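Local structure of peptide chain release factor 2 (Thermus thermophilus, 2IHR) at residues A[186-191]-A[311-316]; A[130-135]-A[204-209]; A[140-145]-A[336-341]; A[125-130]-A[193-198]. The protein recognises the stop codons UGA and UAA on the ribosome and directs release of the finished peptide through its GGQ hydrolysis motif. One frame throughout, in Å; residues are numbered along the deposited sequence.

Interaction 1: residues A[186-191]-A[311-316]; sequences VHRLVR and IRSYVL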
# COMPACT_ATOMS: atom_id res chain seq x y z
N VAL A 186 8.08 -10.77 -3.55
CA VAL A 186 9.03 -11.60 -2.81
C VAL A 186 10.30 -10.80 -2.43
O VAL A 186 10.84 -10.03 -3.22
CB VAL A 186 9.39 -12.89 -3.61
CG1 VAL A 186 10.35 -13.76 -2.81
CG2 VAL A 186 8.13 -13.67 -3.89
N HIS A 187 10.78 -11.01 -1.22
CA HIS A 187 11.93 -10.26 -0.78
C HIS A 187 13.06 -11.19 -0.48
O HIS A 187 12.89 -12.18 0.26
CB HIS A 187 11.52 -9.43 0.47
CG HIS A 187 10.56 -8.31 0.17
ND1 HIS A 187 10.92 -6.99 0.18
CD2 HIS A 187 9.24 -8.33 -0.15
CE1 HIS A 187 9.87 -6.23 -0.10
NE2 HIS A 187 8.83 -7.03 -0.30
N ARG A 188 14.24 -10.91 -1.04
CA ARG A 188 15.39 -11.79 -0.81
C ARG A 188 16.49 -11.20 0.10
O ARG A 188 16.89 -10.03 -0.04
CB ARG A 188 16.00 -12.21 -2.13
CG ARG A 188 17.18 -13.08 -1.97
CD ARG A 188 17.70 -13.55 -3.29
NE ARG A 188 18.38 -12.49 -4.00
CZ ARG A 188 19.64 -12.58 -4.42
NH1 ARG A 188 20.32 -13.69 -4.18
NH2 ARG A 188 20.21 -11.58 -5.08
N LEU A 189 16.96 -12.05 1.02
CA LEU A 189 17.99 -11.73 2.00
C LEU A 189 19.26 -12.54 1.82
O LEU A 189 19.24 -13.75 1.73
CB LEU A 189 17.44 -11.99 3.41
CG LEU A 189 18.07 -11.31 4.66
CD1 LEU A 189 18.75 -12.35 5.50
CD2 LEU A 189 19.00 -10.20 4.30
N VAL A 190 20.37 -11.84 1.76
CA VAL A 190 21.66 -12.48 1.63
C VAL A 190 22.61 -12.00 2.72
O VAL A 190 22.81 -10.78 2.91
CB VAL A 190 22.28 -12.15 0.28
CG1 VAL A 190 23.47 -13.03 0.04
CG2 VAL A 190 21.23 -12.28 -0.81
N ARG A 191 23.16 -12.96 3.45
CA ARG A 191 24.12 -12.71 4.53
C ARG A 191 24.43 -14.03 5.17
O ARG A 191 23.79 -15.05 4.86
CB ARG A 191 23.52 -11.83 5.64
CG ARG A 191 22.44 -12.54 6.41
CD ARG A 191 21.95 -11.81 7.64
NE ARG A 191 20.98 -12.65 8.31
CZ ARG A 191 20.23 -12.27 9.34
NH1 ARG A 191 20.35 -11.02 9.81
NH2 ARG A 191 19.39 -13.14 9.91
N ILE A 311 11.37 -9.12 -6.03
CA ILE A 311 11.27 -7.77 -6.52
C ILE A 311 12.44 -6.94 -5.90
O ILE A 311 12.95 -6.00 -6.51
CB ILE A 311 9.97 -7.15 -6.12
CG1 ILE A 311 9.88 -7.14 -4.58
CG2 ILE A 311 8.84 -7.90 -6.80
CD1 ILE A 311 8.75 -6.29 -4.09
N ARG A 312 12.90 -7.31 -4.70
CA ARG A 312 13.96 -6.51 -4.12
C ARG A 312 14.96 -7.33 -3.36
O ARG A 312 14.61 -8.38 -2.84
CB ARG A 312 13.33 -5.41 -3.22
CG ARG A 312 14.39 -4.46 -2.68
CD ARG A 312 13.81 -3.60 -1.70
NE ARG A 312 12.72 -2.86 -2.28
CZ ARG A 312 11.60 -2.62 -1.64
NH1 ARG A 312 11.47 -3.10 -0.40
NH2 ARG A 312 10.63 -1.95 -2.24
N SER A 313 16.24 -6.91 -3.34
CA SER A 313 17.27 -7.68 -2.59
C SER A 313 18.01 -6.87 -1.54
O SER A 313 18.42 -5.68 -1.75
CB SER A 313 18.30 -8.36 -3.50
OG SER A 313 17.73 -9.52 -4.09
N TYR A 314 18.16 -7.54 -0.39
CA TYR A 314 18.82 -6.94 0.75
C TYR A 314 20.07 -7.72 1.03
O TYR A 314 20.05 -8.64 1.83
CB TYR A 314 17.92 -6.99 1.97
CG TYR A 314 16.57 -6.34 1.78
CD1 TYR A 314 15.62 -6.90 0.90
CD2 TYR A 314 16.22 -5.19 2.51
CE1 TYR A 314 14.35 -6.36 0.76
CE2 TYR A 314 14.94 -4.63 2.39
CZ TYR A 314 14.02 -5.23 1.53
OH TYR A 314 12.74 -4.76 1.49
N VAL A 315 21.17 -7.35 0.42
CA VAL A 315 22.34 -8.17 0.66
C VAL A 315 23.31 -7.40 1.52
O VAL A 315 24.04 -6.53 1.08
CB VAL A 315 22.94 -8.73 -0.71
CG1 VAL A 315 22.56 -7.86 -1.82
CG2 VAL A 315 24.45 -8.94 -0.62
N LEU A 316 23.26 -7.81 2.79
CA LEU A 316 23.96 -7.23 3.90
C LEU A 316 25.46 -7.31 4.08
O LEU A 316 26.04 -6.37 4.61
CB LEU A 316 23.24 -7.69 5.16
CG LEU A 316 21.68 -7.65 5.07
CD1 LEU A 316 21.15 -7.85 6.45
CD2 LEU A 316 21.07 -6.34 4.49

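Interaction 2: residues A[130-135]-A[204-209]; sequences CDWAEM and SFAGVE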
# COMPACT_ATOMS: atom_id res chain seq x y z
N CYS A 130 12.63 -17.36 8.85
CA CYS A 130 11.68 -16.91 9.85
C CYS A 130 12.18 -15.62 10.47
O CYS A 130 11.41 -14.70 10.77
CB CYS A 130 11.47 -17.98 10.96
SG CYS A 130 10.88 -19.62 10.40
N ASP A 131 13.49 -15.56 10.66
CA ASP A 131 14.13 -14.38 11.22
C ASP A 131 13.91 -13.23 10.23
O ASP A 131 13.51 -12.12 10.61
CB ASP A 131 15.62 -14.69 11.45
CG ASP A 131 16.35 -13.59 12.23
OD1 ASP A 131 15.76 -13.00 13.17
OD2 ASP A 131 17.55 -13.35 11.91
N TRP A 132 14.15 -13.51 8.95
CA TRP A 132 13.98 -12.54 7.87
C TRP A 132 12.55 -11.99 7.82
O TRP A 132 12.32 -10.80 7.61
CB TRP A 132 14.35 -13.21 6.54
CG TRP A 132 14.25 -12.36 5.27
CD1 TRP A 132 13.86 -12.80 4.04
CD2 TRP A 132 14.56 -10.95 5.12
NE1 TRP A 132 13.90 -11.76 3.13
CE2 TRP A 132 14.33 -10.62 3.77
CE3 TRP A 132 15.02 -9.94 5.99
CZ2 TRP A 132 14.52 -9.34 3.27
CZ3 TRP A 132 15.22 -8.65 5.48
CH2 TRP A 132 14.97 -8.37 4.14
N ALA A 133 11.57 -12.86 7.99
CA ALA A 133 10.18 -12.45 7.99
C ALA A 133 9.91 -11.45 9.18
O ALA A 133 9.21 -10.42 9.05
CB ALA A 133 9.31 -13.71 8.09
N GLU A 134 10.48 -11.76 10.34
CA GLU A 134 10.31 -10.89 11.48
C GLU A 134 10.99 -9.54 11.18
O GLU A 134 10.54 -8.47 11.63
CB GLU A 134 10.93 -11.55 12.70
CG GLU A 134 10.66 -10.82 14.00
CD GLU A 134 11.24 -11.58 15.16
OE1 GLU A 134 11.21 -12.82 15.08
OE2 GLU A 134 11.70 -10.95 16.13
N MET A 135 12.06 -9.60 10.39
CA MET A 135 12.80 -8.41 10.03
C MET A 135 11.99 -7.48 9.17
O MET A 135 11.97 -6.25 9.38
CB MET A 135 14.10 -8.79 9.32
CG MET A 135 15.14 -9.50 10.26
SD MET A 135 16.77 -9.44 9.47
CE MET A 135 17.09 -11.18 9.26
N SER A 204 17.79 -16.26 1.73
CA SER A 204 16.51 -16.52 2.35
C SER A 204 15.46 -15.73 1.63
O SER A 204 15.78 -14.76 0.92
CB SER A 204 16.53 -16.07 3.81
OG SER A 204 17.45 -16.81 4.57
N PHE A 205 14.20 -16.13 1.79
CA PHE A 205 13.11 -15.44 1.13
C PHE A 205 11.93 -15.38 2.04
O PHE A 205 11.82 -16.17 2.97
CB PHE A 205 12.65 -16.18 -0.14
CG PHE A 205 13.71 -16.27 -1.19
CD1 PHE A 205 14.73 -17.23 -1.09
CD2 PHE A 205 13.77 -15.32 -2.21
CE1 PHE A 205 15.80 -17.23 -1.97
CE2 PHE A 205 14.83 -15.32 -3.10
CZ PHE A 205 15.85 -16.28 -2.98
N ALA A 206 11.05 -14.42 1.77
CA ALA A 206 9.80 -14.23 2.51
C ALA A 206 8.98 -13.47 1.49
O ALA A 206 9.55 -12.70 0.74
CB ALA A 206 10.01 -13.40 3.76
N GLY A 207 7.68 -13.72 1.42
CA GLY A 207 6.84 -12.98 0.49
C GLY A 207 5.96 -12.02 1.29
O GLY A 207 5.60 -12.34 2.44
N VAL A 208 5.62 -10.87 0.70
CA VAL A 208 4.80 -9.84 1.36
C VAL A 208 3.57 -9.55 0.53
O VAL A 208 3.69 -9.35 -0.67
CB VAL A 208 5.62 -8.48 1.51
CG1 VAL A 208 4.74 -7.35 1.99
CG2 VAL A 208 6.78 -8.65 2.50
N GLU A 209 2.38 -9.56 1.17
CA GLU A 209 1.13 -9.22 0.48
C GLU A 209 0.46 -8.03 1.14
O GLU A 209 0.53 -7.85 2.37
CB GLU A 209 0.13 -10.37 0.47
CG GLU A 209 -0.26 -10.82 -0.96
CD GLU A 209 -0.67 -9.68 -1.92
OE1 GLU A 209 -0.64 -9.91 -3.15
OE2 GLU A 209 -1.04 -8.58 -1.48

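Interaction 3: residues A[140-145]-A[336-341]; sequences YTRFAE and VLDGDL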
# COMPACT_ATOMS: atom_id res chain seq x y z
N TYR A 140 8.35 -2.86 8.28
CA TYR A 140 7.06 -2.23 8.01
C TYR A 140 6.43 -1.61 9.26
O TYR A 140 5.69 -0.64 9.20
CB TYR A 140 6.11 -3.26 7.37
CG TYR A 140 6.56 -3.68 6.00
CD1 TYR A 140 6.73 -2.75 5.01
CD2 TYR A 140 6.89 -5.01 5.72
CE1 TYR A 140 7.24 -3.09 3.78
CE2 TYR A 140 7.38 -5.37 4.46
CZ TYR A 140 7.56 -4.40 3.50
OH TYR A 140 8.14 -4.71 2.28
N THR A 141 6.73 -2.16 10.43
CA THR A 141 6.15 -1.61 11.63
C THR A 141 6.85 -0.29 11.88
O THR A 141 6.21 0.69 12.19
CB THR A 141 6.34 -2.57 12.81
OG1 THR A 141 5.47 -3.69 12.65
CG2 THR A 141 5.97 -1.92 14.09
N ARG A 142 8.18 -0.26 11.74
CA ARG A 142 8.90 1.00 11.92
C ARG A 142 8.45 1.98 10.83
O ARG A 142 8.39 3.19 11.07
CB ARG A 142 10.44 0.82 11.81
CG ARG A 142 11.14 0.15 12.98
CD ARG A 142 11.24 1.12 14.19
NE ARG A 142 12.16 2.23 13.94
CZ ARG A 142 11.78 3.47 13.66
NH1 ARG A 142 10.48 3.76 13.65
NH2 ARG A 142 12.69 4.39 13.29
N PHE A 143 8.14 1.46 9.65
CA PHE A 143 7.72 2.33 8.55
C PHE A 143 6.45 3.05 8.94
O PHE A 143 6.32 4.26 8.76
CB PHE A 143 7.45 1.54 7.28
CG PHE A 143 6.73 2.33 6.24
CD1 PHE A 143 7.37 3.39 5.59
CD2 PHE A 143 5.40 2.08 5.96
CE1 PHE A 143 6.68 4.21 4.67
CE2 PHE A 143 4.69 2.89 5.04
CZ PHE A 143 5.34 3.96 4.40
N ALA A 144 5.50 2.30 9.46
CA ALA A 144 4.22 2.86 9.88
C ALA A 144 4.49 3.89 10.98
O ALA A 144 4.03 5.03 10.92
CB ALA A 144 3.32 1.74 10.39
N GLU A 145 5.25 3.46 11.96
CA GLU A 145 5.66 4.25 13.11
C GLU A 145 6.02 5.67 12.65
O GLU A 145 5.37 6.64 13.04
CB GLU A 145 6.89 3.57 13.72
CG GLU A 145 7.13 3.69 15.21
CD GLU A 145 8.01 2.53 15.74
OE1 GLU A 145 7.56 1.34 15.67
OE2 GLU A 145 9.15 2.81 16.21
N VAL A 336 16.96 1.42 5.54
CA VAL A 336 15.82 0.86 4.81
C VAL A 336 15.15 -0.04 5.82
O VAL A 336 13.93 0.00 6.04
CB VAL A 336 16.31 -0.05 3.60
CG1 VAL A 336 15.20 -1.00 3.16
CG2 VAL A 336 16.73 0.77 2.44
N LEU A 337 15.99 -0.87 6.44
CA LEU A 337 15.49 -1.84 7.37
C LEU A 337 14.88 -1.29 8.66
O LEU A 337 14.26 -2.02 9.44
CB LEU A 337 16.58 -2.88 7.66
CG LEU A 337 16.69 -4.05 6.61
CD1 LEU A 337 17.81 -4.95 6.96
CD2 LEU A 337 15.45 -4.87 6.60
N ASP A 338 14.99 0.01 8.86
CA ASP A 338 14.47 0.58 10.06
C ASP A 338 13.25 1.49 9.79
O ASP A 338 12.81 2.25 10.65
CB ASP A 338 15.64 1.30 10.70
CG ASP A 338 15.27 2.08 11.92
OD1 ASP A 338 14.89 1.50 12.97
OD2 ASP A 338 15.39 3.29 11.78
N GLY A 339 12.73 1.40 8.57
CA GLY A 339 11.56 2.14 8.21
C GLY A 339 11.71 3.13 7.07
O GLY A 339 10.73 3.44 6.35
N ASP A 340 12.90 3.65 6.87
CA ASP A 340 13.04 4.65 5.82
C ASP A 340 12.81 4.05 4.40
O ASP A 340 13.77 3.69 3.70
CB ASP A 340 14.41 5.30 6.00
CG ASP A 340 14.81 6.21 4.84
OD1 ASP A 340 13.91 6.86 4.22
OD2 ASP A 340 16.06 6.26 4.58
N LEU A 341 11.55 3.99 3.98
CA LEU A 341 11.16 3.41 2.69
C LEU A 341 10.67 4.31 1.56
O LEU A 341 10.56 3.88 0.39
CB LEU A 341 10.05 2.40 2.92
CG LEU A 341 10.30 1.27 3.88
CD1 LEU A 341 9.01 0.40 4.01
CD2 LEU A 341 11.52 0.54 3.42

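Interaction 4: residues A[125-130]-A[193-198]; sequences GGTEAC and SPFDAS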
# COMPACT_ATOMS: atom_id res chain seq x y z
N GLY A 125 14.69 -21.17 3.13
CA GLY A 125 15.81 -20.70 3.93
C GLY A 125 15.83 -21.26 5.35
O GLY A 125 16.84 -21.13 6.07
N GLY A 126 14.71 -21.87 5.76
CA GLY A 126 14.63 -22.49 7.08
C GLY A 126 14.55 -21.52 8.24
O GLY A 126 13.75 -20.61 8.20
N THR A 127 15.37 -21.68 9.27
CA THR A 127 15.26 -20.75 10.38
C THR A 127 15.60 -19.35 9.91
O THR A 127 15.01 -18.36 10.41
CB THR A 127 16.19 -21.11 11.52
OG1 THR A 127 16.18 -22.53 11.70
CG2 THR A 127 15.73 -20.42 12.82
N GLU A 128 16.56 -19.26 8.98
CA GLU A 128 16.98 -17.97 8.43
C GLU A 128 15.76 -17.24 7.87
O GLU A 128 15.61 -16.02 8.08
CB GLU A 128 18.00 -18.15 7.32
CG GLU A 128 19.43 -17.72 7.65
CD GLU A 128 19.63 -16.19 7.80
OE1 GLU A 128 19.49 -15.68 8.94
OE2 GLU A 128 19.94 -15.51 6.78
N ALA A 129 14.88 -17.96 7.18
CA ALA A 129 13.70 -17.31 6.63
C ALA A 129 12.67 -16.77 7.67
O ALA A 129 11.92 -15.83 7.40
CB ALA A 129 13.00 -18.24 5.62
N CYS A 130 12.63 -17.36 8.85
CA CYS A 130 11.68 -16.91 9.85
C CYS A 130 12.18 -15.62 10.47
O CYS A 130 11.41 -14.70 10.77
CB CYS A 130 11.47 -17.98 10.96
SG CYS A 130 10.88 -19.62 10.40
N SER A 193 24.20 -16.67 8.05
CA SER A 193 23.21 -16.92 9.09
C SER A 193 23.70 -16.97 10.53
O SER A 193 24.70 -17.62 10.82
CB SER A 193 22.48 -18.25 8.79
OG SER A 193 21.58 -18.63 9.84
N PRO A 194 23.01 -16.27 11.45
CA PRO A 194 23.50 -16.36 12.83
C PRO A 194 23.37 -17.81 13.29
O PRO A 194 24.13 -18.28 14.12
CB PRO A 194 22.57 -15.42 13.61
CG PRO A 194 21.32 -15.28 12.73
CD PRO A 194 21.92 -15.29 11.33
N PHE A 195 22.41 -18.53 12.70
CA PHE A 195 22.15 -19.93 13.04
C PHE A 195 23.11 -21.01 12.51
O PHE A 195 23.03 -22.16 12.93
CB PHE A 195 20.72 -20.24 12.63
CG PHE A 195 19.76 -19.20 13.09
CD1 PHE A 195 19.71 -18.84 14.45
CD2 PHE A 195 18.97 -18.50 12.18
CE1 PHE A 195 18.90 -17.80 14.89
CE2 PHE A 195 18.14 -17.45 12.61
CZ PHE A 195 18.12 -17.11 13.97
N ASP A 196 24.00 -20.65 11.58
CA ASP A 196 24.98 -21.59 11.02
C ASP A 196 26.38 -21.12 11.39
O ASP A 196 26.79 -20.03 11.01
CB ASP A 196 24.85 -21.70 9.48
CG ASP A 196 26.07 -22.37 8.82
OD1 ASP A 196 27.00 -22.79 9.54
OD2 ASP A 196 26.11 -22.49 7.57
N ALA A 197 27.10 -21.97 12.13
CA ALA A 197 28.44 -21.68 12.59
C ALA A 197 29.44 -21.29 11.50
O ALA A 197 30.29 -20.43 11.73
CB ALA A 197 28.97 -22.86 13.39
N SER A 198 29.39 -21.93 10.33
CA SER A 198 30.33 -21.53 9.28
C SER A 198 29.83 -20.20 8.74
O SER A 198 28.63 -20.03 8.50
CB SER A 198 30.40 -22.57 8.15
OG SER A 198 29.12 -22.79 7.54

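Interaction 1: residues A[186-191]-A[311-316]
His-187 and Tyr-314 meet rim to rim on one face of two parallel strands, their ring planes turned 40° apart, with His-187 ND1 hydrogen-bonded to Tyr-314 OH at 3.2 Å. Arg-312 runs beside the imidazole, pointing the same way, and its NH1 donates to that hydroxyl in the guanidinium plane. The phenol oxygen ties together two nitrogen-bearing side chains, while Glu-183 binds His-187 NE2 through its carbonyl and Arg-312 through its carboxylate. Ile-311 lies over one face of the imidazole, CD1 3.9 Å from His-187 NE2.

On the face of Arg-188 and Val-190, the arginine bends at chi3 (73°), which brings Arg-188 NE within 3.0 Å of Ser-313 OG, an oxygen also hydrogen-bonded to His-324 NE2; Val-190 CG2 lies against the guanidinium face. Val-190 and Val-315 stand side by side, CB to CB 3.6 Å, branched residues suited to extended chain. Between the strands Arg-188 works both ways: its N donates to Arg-312 O (3.1 Å), and its O accepts from Tyr-314 N (2.8 Å).

Strand 185-190 is flanked by antiparallel strand 201-213 on its other edge. Helix 127-145 covers the face of His-187 and Leu-189, where Trp-132 meets Tyr-314 edge-to-face.

Interaction 2: residues A[130-135]-A[204-209]
Ala-133 of helix 127-145 and Ala-206 of strand 201-213 mark the closest backbone approach, their CA atoms 5.8 Å apart. Here the helix packs on one face of the large mixed sheet, the axis of its short segment 7.6 Å from that of the strand and the two N-to-C directions differing by 44°. So near an approach suits two methyl side chains: Ala-206 points its CB at the helix, and Ala-133 CB comes within 4.4 Å of it while also touching Ile-120 on the next strand.

Trp-132 supplies most of the helix's contact surface. Its CG stands anti to the backbone N (chi1 -179°), which sends the indole down toward the strand with the pyrrole part leading. CD1 is the touching atom, 3.8 Å from Phe-205 C, which lies at the ring edge, and 3.9 Å from Ala-206 CB. Ser-204 brings its CB to 4.2 Å from the same Trp-132 CD1. Phe-205, by alternation along the strand, turns its side chain to the other face of the sheet, where it packs on Val-186 and Arg-188. Its backbone, not its ring, therefore meets the indole edge.

The contact is one of dispersion and shape, with no polar bond between the two segments. The indole N-H is nevertheless satisfied, since Trp-132 NE1 donates to His-187 O on the adjacent strand. That bond probably helps set the rotation of the ring, and Tyr-314 packs edge-to-face with it. A large aromatic with one directed N-H thus spans neighbouring strands from a buried helix face, and the small residues beside it let the backbones come close.

Interaction 3: residues A[140-145]-A[336-341]
Gly-339 is the C-prime residue of the Schellman motif that ends helix 333-336, and it lies directly against helix 127-145, its CA 3.9 Å from that of Phe-143. On one side of this approach Arg-142 reaches toward Asp-338. The arginine folds at chi2 and chi3 (-75° and -69°), so that the guanidinium turns back over the loop and grips the carboxylate side-on: Arg-142 NE meets Asp-338 OD1 at 3.0 Å and Arg-142 NH2 meets Asp-338 OD2 at 3.3 Å. Both nitrogens approach from above the carboxylate plane rather than within it, the two flat groups being steeply inclined. The carbonyl O of Asp-338 lies over a face of the same guanidinium without a hydrogen bond.

The Schellman turn explains the loop's shape. Gly-339 N bonds to Val-336 O and Asp-340 N to Asn-335 O, a pairing that needs the positive phi (120°) glycine takes easily; lacking a side chain, it also leaves room for the helix backbone. The turn then presents Gly-339 O to the edge of the Phe-143 ring, 3.4 Å from CD1.

Beyond it Leu-341 CD1 touches both aromatics, 3.7 Å from Phe-143 CG and 3.9 Å from Tyr-140 CE1, the leucine crossing the tyrosine at about a right angle. Tyr-140 OH is hydrogen-bonded to Glu-183. At the polar end, Arg-142 NH1 also pairs with Glu-145 OE2 one helical turn on, at 3.0 Å, and Asp-338 has a further salt bridge to Arg-146.

Interaction 4: residues A[125-130]-A[193-198]
Thr-127 and Phe-195 make a CH-pi interaction. Thr-127 CG2, anti to the backbone N, stands over the ring face 4.0 Å from the centroid of Phe-195 and 20° off its normal. Pro-194 covers the opposite face with CG above the ring centre, and the phenyl group is held between a methyl and a proline ring.

Van der Waals contact joins Glu-128 to the start of the turn. Its CG lies 3.2 Å from Ser-193 OG, and Glu-128 OE1 comes within 3.4 Å of Pro-194 CD. The carboxylate itself is engaged elsewhere: OE1 forms a salt bridge with Arg-191.

Hydrogen bonds act within the loop 193-198. Ser-193 to Asp-196 is a type I turn, closed by Asp-196 N to Ser-193 O (3.2 Å), and proline suits its second position because its restricted phi (-63°) matches. Ser-193 OG accepts a weak bond from Phe-195 N. Asp-196 OD1 accepts from Ser-198 N at 2.7 Å, making an Asx turn, and Ser-198 OG reaches the same oxygen from the same face of the carboxylate plane.

Ser-Pro-Phe at 193-195 matches the tripeptide by which bacterial RF2 proteins discriminate stop codons. The chemistry implies a loop shaped by its own hydrogen bonds and resting on the helix start through one CH-pi contact and van der Waals contacts of Glu-128, while the salt bridge to Arg-191 probably steadies the charge of that glutamate.

Helix 127-145 and the turn before it supply the first segments of interactions 4, 2 and 3 in turn; strand 185-190 then opens interaction 1. The first loop to close is that of interaction 4, at 193-198, followed by interaction 2 on strand 201-213. The chain leaves for the separate three-stranded sheet and long helix 268-294, and comes back at 311-316, where interaction 1 closes and strand 312-315 joins the large mixed sheet. Interaction 3 closes last, at 336-341. Interaction 1 is nested within interaction 3; every other pair crosses. Interactions 2, 4 and 3 bind one helix to the sheet, the loop 193-198 and the C-terminal part, while interaction 1 joins two strands of the sheet.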